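Local coordinates for sulfate transporter sulfate transporter family protein (Wolinella succinogenes, PDB 4DGF) that forms the STAS domain of a SulP-family membrane transporter that probably moves sulfate or related anions, at residues A[13-26]-A[117-129]. Sequence-based numbering, arbitrary orientation.
Sequences DATSKKVVPLGVEI and HIDKALAYAKLLV
In this STAS domain the C-terminal helix 118-129 packs against the N-terminal segment and edge strand 24-26, which runs nearly antiparallel to it at 152°. The N-terminal end of the helix carries the polar part of the contact. Lys18 NZ bridges two carboxylates, lying 2.8 Å from Asp119 OD1, on its syn lone pair, and 2.8 Å from Asp13 OD1, on its anti lone pair. A bend at chi2 (-74°) turns the lysine chain back toward the start of the helix, where it meets Asp119 at about a right angle and its CE passes over Ile118 CG2. Asp13 and Asp119 would otherwise repel each other, and the shared ammonium probably offsets their charge. The other oxygen of Asp13, OD2, takes a weak bond from His117 NE2 (3.1 Å, 141° at the hydrogen), its carboxylate standing almost perpendicular to the imidazole. The ring's other nitrogen, ND1, accepts from Asp119 N (3.0 Å) and so caps the first turn.

Farther along, Leu122 is at the centre of the apolar part. Its CD1 presses on Lys18 CB at 3.5 Å, whereas CD2 meets Pro21 CD and the end of Ile26, CD1. Pro21 also lays its CG over the backbone and CB of Lys126, whose amine is paired with Glu130. At the end of the type II turn Pro21-Val24, Val24 CG2, anti to its carbonyl carbon, touches both Ala125 CB (4.0 Å) and Val129 CG2 (3.9 Å). Val24 and Leu122 also touch Ile56 of the central strand 54-58, so the helix packs on the sheet beyond its edge strand. Charge at the helix start thus gives way to an apolar seam; Lys18-Asp119 is the firmer tie, and Asp13 divides its oxygens between Lys18 and, weakly, the capping histidine.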
loop_
_atom_site.group_PDB
_atom_site.type_symbol
_atom_site.label_atom_id
_atom_site.label_comp_id
_atom_site.label_asym_id
_atom_site.label_seq_id
_atom_site.Cartn_x
_atom_site.Cartn_y
_atom_site.Cartn_z
ATOM N N ASP A 13 -9.179 11.151 9.011
ATOM C CA ASP A 13 -8.074 10.283 8.601
ATOM C C ASP A 13 -7.493 10.576 7.213
ATOM O O ASP A 13 -6.809 9.718 6.590
ATOM C CB ASP A 13 -8.542 8.796 8.732
ATOM C CG ASP A 13 -8.721 8.411 10.219
ATOM O OD1 ASP A 13 -7.895 8.822 11.070
ATOM O OD2 ASP A 13 -9.711 7.750 10.540
ATOM N N ALA A 14 -7.727 11.786 6.732
ATOM C CA ALA A 14 -7.139 12.245 5.517
ATOM C C ALA A 14 -5.629 12.311 5.670
ATOM O O ALA A 14 -5.101 12.581 6.769
ATOM C CB ALA A 14 -7.693 13.609 5.132
ATOM N N THR A 15 -4.898 12.012 4.603
ATOM C CA THR A 15 -3.469 12.059 4.747
ATOM C C THR A 15 -2.932 13.429 5.236
ATOM O O THR A 15 -1.961 13.472 5.977
ATOM C CB THR A 15 -2.734 11.634 3.456
ATOM O OG1 THR A 15 -3.124 10.267 3.158
ATOM C CG2 THR A 15 -1.251 11.657 3.693
ATOM N N SER A 16 -3.639 14.456 4.822
ATOM C CA SER A 16 -3.266 15.863 5.163
ATOM C C SER A 16 -3.396 16.076 6.690
ATOM O O SER A 16 -2.813 17.033 7.214
ATOM C CB SER A 16 -4.123 16.864 4.406
ATOM O OG SER A 16 -5.457 16.761 4.800
ATOM N N LYS A 17 -4.109 15.198 7.393
ATOM C CA LYS A 17 -4.278 15.372 8.861
ATOM C C LYS A 17 -3.209 14.649 9.604
ATOM O O LYS A 17 -3.180 14.716 10.840
ATOM C CB LYS A 17 -5.603 14.818 9.388
ATOM C CG LYS A 17 -6.858 15.213 8.671
ATOM C CD LYS A 17 -7.238 16.627 8.921
ATOM C CE LYS A 17 -8.413 16.882 7.985
ATOM N NZ LYS A 17 -8.390 18.290 7.502
ATOM N N LYS A 18 -2.376 13.859 8.910
ATOM C CA LYS A 18 -1.348 13.028 9.550
ATOM C C LYS A 18 0.056 13.580 9.486
ATOM O O LYS A 18 0.355 14.428 8.629
ATOM C CB LYS A 18 -1.369 11.560 8.973
ATOM C CG LYS A 18 -2.769 10.965 8.922
ATOM C CD LYS A 18 -3.298 10.566 10.297
ATOM C CE LYS A 18 -4.764 10.191 10.110
ATOM N NZ LYS A 18 -5.397 10.033 11.463
ATOM N N VAL A 19 0.919 13.087 10.377
ATOM C CA VAL A 19 2.353 13.418 10.324
ATOM C C VAL A 19 3.102 12.347 9.569
ATOM O O VAL A 19 3.182 11.179 10.001
ATOM C CB VAL A 19 2.942 13.590 11.737
ATOM C CG1 VAL A 19 4.446 13.732 11.663
ATOM C CG2 VAL A 19 2.336 14.823 12.397
ATOM N N VAL A 20 3.467 12.696 8.342
ATOM C CA VAL A 20 4.106 11.725 7.454
ATOM C C VAL A 20 5.580 11.887 7.440
ATOM O O VAL A 20 6.101 12.945 7.035
ATOM C CB VAL A 20 3.530 11.754 6.013
ATOM C CG1 VAL A 20 4.190 10.673 5.211
ATOM C CG2 VAL A 20 2.004 11.634 6.018
ATOM N N PRO A 21 6.304 10.899 7.960
ATOM C CA PRO A 21 7.746 11.063 7.985
ATOM C C PRO A 21 8.343 11.326 6.633
ATOM O O PRO A 21 7.809 10.827 5.608
ATOM C CB PRO A 21 8.270 9.732 8.591
ATOM C CG PRO A 21 7.043 9.074 9.224
ATOM C CD PRO A 21 5.866 9.588 8.460
ATOM N N LEU A 22 9.442 12.124 6.580
ATOM C CA LEU A 22 10.294 12.159 5.372
ATOM C C LEU A 22 10.771 10.748 4.974
ATOM O O LEU A 22 11.130 9.980 5.839
ATOM C CB LEU A 22 11.459 13.113 5.533
ATOM C CG LEU A 22 11.096 14.555 5.902
ATOM C CD1 LEU A 22 12.415 15.376 5.880
ATOM C CD2 LEU A 22 10.056 15.175 4.992
ATOM N N GLY A 23 10.760 10.433 3.677
ATOM C CA GLY A 23 11.162 9.096 3.158
ATOM C C GLY A 23 10.005 8.119 3.064
ATOM O O GLY A 23 10.232 7.003 2.662
ATOM N N VAL A 24 8.803 8.528 3.484
ATOM C CA VAL A 24 7.614 7.635 3.368
ATOM C C VAL A 24 6.767 8.268 2.224
ATOM O O VAL A 24 6.353 9.459 2.283
ATOM C CB VAL A 24 6.818 7.656 4.676
ATOM C CG1 VAL A 24 5.560 6.734 4.546
ATOM C CG2 VAL A 24 7.692 7.112 5.817
ATOM N N GLU A 25 6.463 7.499 1.197
ATOM C CA GLU A 25 5.486 7.951 0.221
ATOM C C GLU A 25 4.150 7.238 0.493
ATOM O O GLU A 25 4.124 6.101 0.995
ATOM C CB GLU A 25 5.961 7.547 -1.154
ATOM C CG GLU A 25 5.110 8.151 -2.311
ATOM C CD GLU A 25 4.845 9.679 -2.150
ATOM O OE1 GLU A 25 5.768 10.377 -2.600
ATOM O OE2 GLU A 25 3.781 10.129 -1.614
ATOM N N ILE A 26 3.053 7.897 0.124
ATOM C CA ILE A 26 1.691 7.370 0.377
ATOM C C ILE A 26 0.876 7.481 -0.915
ATOM O O ILE A 26 0.936 8.502 -1.631
ATOM C CB ILE A 26 1.033 8.118 1.539
ATOM C CG1 ILE A 26 1.860 7.880 2.872
ATOM C CG2 ILE A 26 -0.401 7.630 1.742
ATOM C CD1 ILE A 26 1.608 8.883 3.923
ATOM N N HIS A 117 -5.536 0.412 9.533
ATOM C CA HIS A 117 -5.659 1.843 9.788
ATOM C C HIS A 117 -4.349 2.517 9.476
ATOM O O HIS A 117 -3.238 2.041 9.854
ATOM C CB HIS A 117 -6.026 2.161 11.260
ATOM C CG HIS A 117 -6.658 3.566 11.425
ATOM N ND1 HIS A 117 -5.938 4.736 11.549
ATOM C CD2 HIS A 117 -7.996 3.964 11.411
ATOM C CE1 HIS A 117 -6.774 5.788 11.599
ATOM N NE2 HIS A 117 -8.015 5.340 11.507
ATOM N N ILE A 118 -4.485 3.728 8.889
ATOM C CA ILE A 118 -3.348 4.536 8.481
ATOM C C ILE A 118 -2.447 4.924 9.681
ATOM O O ILE A 118 -1.187 4.930 9.600
ATOM C CB ILE A 118 -3.790 5.804 7.687
ATOM C CG1 ILE A 118 -2.601 6.563 7.096
ATOM C CG2 ILE A 118 -4.679 6.768 8.532
ATOM C CD1 ILE A 118 -1.605 5.676 6.333
ATOM N N ASP A 119 -3.091 5.150 10.847
ATOM C CA ASP A 119 -2.270 5.472 12.019
ATOM C C ASP A 119 -1.284 4.376 12.400
ATOM O O ASP A 119 -0.166 4.653 12.805
ATOM C CB ASP A 119 -3.142 5.773 13.214
ATOM C CG ASP A 119 -3.901 7.084 13.103
ATOM O OD1 ASP A 119 -3.700 7.939 12.193
ATOM O OD2 ASP A 119 -4.771 7.293 13.983
ATOM N N LYS A 120 -1.703 3.132 12.302
ATOM C CA LYS A 120 -0.812 2.026 12.619
ATOM C C LYS A 120 0.240 1.908 11.544
ATOM O O LYS A 120 1.368 1.571 11.882
ATOM C CB LYS A 120 -1.605 0.695 12.648
ATOM C CG LYS A 120 -2.767 0.748 13.609
ATOM C CD LYS A 120 -3.565 -0.563 13.639
ATOM C CE LYS A 120 -4.572 -0.396 14.792
ATOM N NZ LYS A 120 -5.790 -1.178 14.508
ATOM N N ALA A 121 -0.160 2.037 10.237
ATOM C CA ALA A 121 0.878 1.878 9.238
ATOM C C ALA A 121 1.970 2.972 9.412
ATOM O O ALA A 121 3.172 2.779 9.131
ATOM C CB ALA A 121 0.277 1.882 7.817
ATOM N N LEU A 122 1.507 4.174 9.701
ATOM C CA LEU A 122 2.436 5.288 9.875
ATOM C C LEU A 122 3.381 5.103 11.069
ATOM O O LEU A 122 4.614 5.453 10.988
ATOM C CB LEU A 122 1.719 6.620 10.083
ATOM C CG LEU A 122 1.312 7.250 8.745
ATOM C CD1 LEU A 122 0.389 8.477 8.975
ATOM C CD2 LEU A 122 2.431 7.634 7.755
ATOM N N ALA A 123 2.794 4.637 12.135
ATOM C CA ALA A 123 3.635 4.304 13.339
ATOM C C ALA A 123 4.754 3.336 12.940
ATOM O O ALA A 123 5.893 3.514 13.321
ATOM C CB ALA A 123 2.785 3.699 14.412
ATOM N N TYR A 124 4.408 2.238 12.219
ATOM C CA TYR A 124 5.416 1.362 11.713
ATOM C C TYR A 124 6.419 1.924 10.693
ATOM O O TYR A 124 7.606 1.597 10.703
ATOM C CB TYR A 124 4.699 0.113 11.179
ATOM C CG TYR A 124 5.550 -1.069 10.974
ATOM C CD1 TYR A 124 6.237 -1.643 12.077
ATOM C CD2 TYR A 124 5.680 -1.680 9.732
ATOM C CE1 TYR A 124 7.013 -2.784 11.907
ATOM C CE2 TYR A 124 6.422 -2.887 9.554
ATOM C CZ TYR A 124 7.088 -3.404 10.659
ATOM O OH TYR A 124 7.869 -4.539 10.550
ATOM N N ALA A 125 5.938 2.663 9.708
ATOM C CA ALA A 125 6.763 3.377 8.810
ATOM C C ALA A 125 7.784 4.300 9.542
ATOM O O ALA A 125 8.925 4.332 9.186
ATOM C CB ALA A 125 5.871 4.263 7.891
ATOM N N LYS A 126 7.340 5.008 10.559
ATOM C CA LYS A 126 8.194 5.866 11.318
ATOM C C LYS A 126 9.323 5.036 11.944
ATOM O O LYS A 126 10.487 5.441 11.909
ATOM C CB LYS A 126 7.374 6.609 12.400
ATOM C CG LYS A 126 8.263 7.591 13.233
ATOM C CD LYS A 126 7.422 8.609 13.971
ATOM C CE LYS A 126 8.304 9.727 14.588
ATOM N NZ LYS A 126 8.918 9.101 15.805
ATOM N N LEU A 127 8.980 3.897 12.498
ATOM C CA LEU A 127 9.950 3.019 13.174
ATOM C C LEU A 127 10.975 2.529 12.147
ATOM O O LEU A 127 12.196 2.610 12.362
ATOM C CB LEU A 127 9.194 1.907 13.888
ATOM C CG LEU A 127 9.940 0.762 14.606
ATOM C CD1 LEU A 127 8.900 0.159 15.546
ATOM C CD2 LEU A 127 10.418 -0.349 13.658
ATOM N N LEU A 128 10.499 2.207 10.950
ATOM C CA LEU A 128 11.346 1.697 9.892
ATOM C C LEU A 128 12.303 2.733 9.425
ATOM O O LEU A 128 13.451 2.399 9.103
ATOM C CB LEU A 128 10.533 1.185 8.669
ATOM C CG LEU A 128 9.720 -0.055 8.908
ATOM C CD1 LEU A 128 8.812 -0.242 7.676
ATOM C CD2 LEU A 128 10.558 -1.303 9.201
ATOM N N VAL A 129 11.841 3.973 9.249
ATOM C CA VAL A 129 12.743 5.041 8.792
ATOM C C VAL A 129 13.793 5.339 9.898
ATOM O O VAL A 129 14.947 5.382 9.598
ATOM C CB VAL A 129 12.002 6.321 8.286
ATOM C CG1 VAL A 129 13.029 7.428 8.027
ATOM C CG2 VAL A 129 11.256 5.998 6.996
#